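Local coordinates for protein thiamine pyrophosphokinase (Saccharomyces cerevisiae, PDB 1IG0) that catalyses the transfer of pyrophosphate from ATP to thiamine, making thiamine diphosphate and AMP, and works as a homodimer, at residues I95-S100 / T120-T125. Numbering follows the deposited sequence.
With VIB (3-(4-amino-2-methyl-pyrimidin-5-ylmethyl)-5-(2-hydroxy-ethyl)-4-methyl-thiazol-3-ium), chain D.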
loop_
_atom_site.group_PDB
_atom_site.type_symbol
_atom_site.label_atom_id
_atom_site.label_comp_id
_atom_site.label_asym_id
_atom_site.label_seq_id
_atom_site.Cartn_x
_atom_site.Cartn_y
_atom_site.Cartn_z
ATOM N N ILE B 95 -3.548 23.006 -6.336
ATOM C CA ILE B 95 -2.233 23.421 -5.873
ATOM C C ILE B 95 -1.152 22.385 -6.166
ATOM O O ILE B 95 -1.397 21.180 -6.116
ATOM C CB ILE B 95 -2.277 23.731 -4.357
ATOM C CG1 ILE B 95 -0.959 24.360 -3.908
ATOM C CG2 ILE B 95 -2.579 22.462 -3.576
ATOM C CD1 ILE B 95 -1.003 24.919 -2.497
ATOM N N GLY B 96 0.042 22.878 -6.480
ATOM C CA GLY B 96 1.169 22.015 -6.795
ATOM C C GLY B 96 2.109 22.766 -7.721
ATOM O O GLY B 96 1.917 23.962 -7.942
ATOM N N ASP B 97 3.122 22.093 -8.265
ATOM C CA ASP B 97 4.053 22.770 -9.166
ATOM C C ASP B 97 3.383 23.035 -10.513
ATOM O O ASP B 97 3.837 23.872 -11.292
ATOM C CB ASP B 97 5.346 21.956 -9.336
ATOM C CG ASP B 97 5.135 20.650 -10.066
ATOM O OD1 ASP B 97 5.645 19.618 -9.581
ATOM O OD2 ASP B 97 4.480 20.651 -11.129
ATOM N N LEU B 98 2.300 22.306 -10.774
ATOM C CA LEU B 98 1.497 22.463 -11.986
ATOM C C LEU B 98 2.083 22.030 -13.330
ATOM O O LEU B 98 1.466 22.270 -14.368
ATOM C CB LEU B 98 1.036 23.920 -12.105
ATOM C CG LEU B 98 0.479 24.571 -10.837
ATOM C CD1 LEU B 98 -0.022 25.968 -11.169
ATOM C CD2 LEU B 98 -0.644 23.722 -10.259
ATOM N N ASP B 99 3.251 21.399 -13.336
ATOM C CA ASP B 99 3.837 20.974 -14.604
ATOM C C ASP B 99 3.055 19.842 -15.270
ATOM O O ASP B 99 2.935 19.801 -16.495
ATOM C CB ASP B 99 5.297 20.550 -14.417
ATOM C CG ASP B 99 6.216 21.727 -14.151
ATOM O OD1 ASP B 99 6.069 22.762 -14.836
ATOM O OD2 ASP B 99 7.092 21.614 -13.268
ATOM N N SER B 100 2.523 18.930 -14.462
ATOM C CA SER B 100 1.758 17.800 -14.983
ATOM C C SER B 100 0.358 18.226 -15.411
ATOM O O SER B 100 -0.375 17.452 -16.028
ATOM C CB SER B 100 1.645 16.702 -13.924
ATOM O OG SER B 100 0.831 17.123 -12.846
ATOM N N THR B 120 6.559 25.533 -6.255
ATOM C CA THR B 120 7.636 24.791 -6.905
ATOM C C THR B 120 8.555 23.931 -6.041
ATOM O O THR B 120 9.292 23.100 -6.571
ATOM C CB THR B 120 8.541 25.748 -7.704
ATOM O OG1 THR B 120 9.245 26.607 -6.799
ATOM C CG2 THR B 120 7.711 26.601 -8.649
ATOM N N THR B 121 8.524 24.116 -4.726
ATOM C CA THR B 121 9.408 23.345 -3.856
ATOM C C THR B 121 9.305 21.840 -4.062
ATOM O O THR B 121 8.211 21.275 -4.101
ATOM C CB THR B 121 9.155 23.644 -2.364
ATOM O OG1 THR B 121 10.126 22.948 -1.572
ATOM C CG2 THR B 121 7.757 23.198 -1.955
ATOM N N GLN B 122 10.459 21.197 -4.199
ATOM C CA GLN B 122 10.518 19.756 -4.383
ATOM C C GLN B 122 10.896 19.086 -3.067
ATOM O O GLN B 122 11.367 17.950 -3.052
ATOM C CB GLN B 122 11.547 19.394 -5.458
ATOM C CG GLN B 122 11.177 19.847 -6.860
ATOM C CD GLN B 122 9.786 19.399 -7.265
ATOM O OE1 GLN B 122 8.815 20.145 -7.126
ATOM N NE2 GLN B 122 9.680 18.170 -7.756
ATOM N N TYR B 123 10.696 19.801 -1.963
ATOM C CA TYR B 123 11.017 19.261 -0.649
ATOM C C TYR B 123 9.776 18.992 0.186
ATOM O O TYR B 123 9.859 18.768 1.392
ATOM C CB TYR B 123 11.971 20.195 0.094
ATOM C CG TYR B 123 13.373 20.141 -0.462
ATOM C CD1 TYR B 123 13.690 20.758 -1.673
ATOM C CD2 TYR B 123 14.371 19.417 0.189
ATOM C CE1 TYR B 123 14.967 20.653 -2.222
ATOM C CE2 TYR B 123 15.650 19.303 -0.351
ATOM C CZ TYR B 123 15.941 19.923 -1.555
ATOM O OH TYR B 123 17.200 19.803 -2.097
ATOM N N SER B 124 8.625 19.024 -0.474
ATOM C CA SER B 124 7.350 18.747 0.168
ATOM C C SER B 124 6.474 18.104 -0.898
ATOM O O SER B 124 6.598 18.414 -2.082
ATOM C CB SER B 124 6.695 20.035 0.678
ATOM O OG SER B 124 6.186 20.811 -0.390
ATOM N N THR B 125 5.601 17.196 -0.481
ATOM C CA THR B 125 4.714 16.514 -1.412
ATOM C C THR B 125 3.511 17.395 -1.718
ATOM O O THR B 125 3.263 18.384 -1.027
ATOM C CB THR B 125 4.204 15.198 -0.812
ATOM O OG1 THR B 125 3.462 15.481 0.383
ATOM C CG2 THR B 125 5.379 14.274 -0.481
HETATM C CM2 VIB D . 15.475 12.830 1.067
HETATM N N4A VIB D . 13.542 16.458 -1.704
HETATM C CM4 VIB D . 10.517 15.349 -5.758
HETATM O O1 VIB D . 6.085 14.691 -3.850
HETATM C C7 VIB D . 6.704 15.021 -5.094
HETATM C C6 VIB D . 7.696 16.190 -4.883
HETATM C C2 VIB D . 10.269 15.091 -2.173
HETATM S S1 VIB D . 8.570 15.650 -2.151
HETATM C C5 VIB D . 8.804 15.741 -3.937
HETATM C C4 VIB D . 10.053 15.363 -4.306
HETATM N N3 VIB D . 10.798 15.026 -3.315
HETATM C C7A VIB D . 12.211 14.572 -3.467
HETATM C C4A VIB D . 13.696 15.079 -1.457
HETATM N N3A VIB D . 14.479 14.654 -0.364
HETATM C C2A VIB D . 14.641 13.285 -0.099
HETATM N N1A VIB D . 14.016 12.340 -0.931
HETATM C C6A VIB D . 13.230 12.758 -2.025
HETATM C C5A VIB D . 13.064 14.128 -2.294
#
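Asp97 faces Thr120 and Gln122 across a shallow surface contact, and the way its carboxylate is turned shows how one oxygen of a carboxylate can be held within its own loop while the other is turned toward a neighbouring one. Asp97 CB lies 4.4 Å from Thr120 CA. With chi1 at 67°, CG sits between the backbone N and the carbonyl carbon, which brings Asp97 OD2 to the backbone two residues on, where Asp99 N donates to it over 2.6 Å, almost straight at 170°, closing an Asx turn. The other oxygen, OD1, is directed toward the end of the Gln122 side chain, whose amide plane is inclined 48° to the carboxylate. Were Asp97 an alanine, Asp99 N would probably lose this acceptor and the turn would be free to shift. These loops follow the neighbouring parallel strands 93-96 and 115-118 at one edge of the alpha/beta catalytic domain, and the second leads into helix 126-139, capped by Thr125 OG1. That second loop also lines the thiamine pocket. It contains an ST turn, in which Tyr123 N donates to Thr121 OG1 (3.2 Å), while the Gln122 carbonyl O accepts from the thiamine amino group N4A at 3.0 Å. The same N4A rests over one face of the Tyr123 ring, displaced toward its rim and 3.6 Å from CD2. Farther along the ligand, Thr125 CG2 meets the hydroxyl O1 at 3.5 Å. Trp270 of the second subunit packs on Gln122 and meets the Tyr123 ring edge-to-face, and Ser285 OG of the second subunit hydrogen-bonds the thiamine.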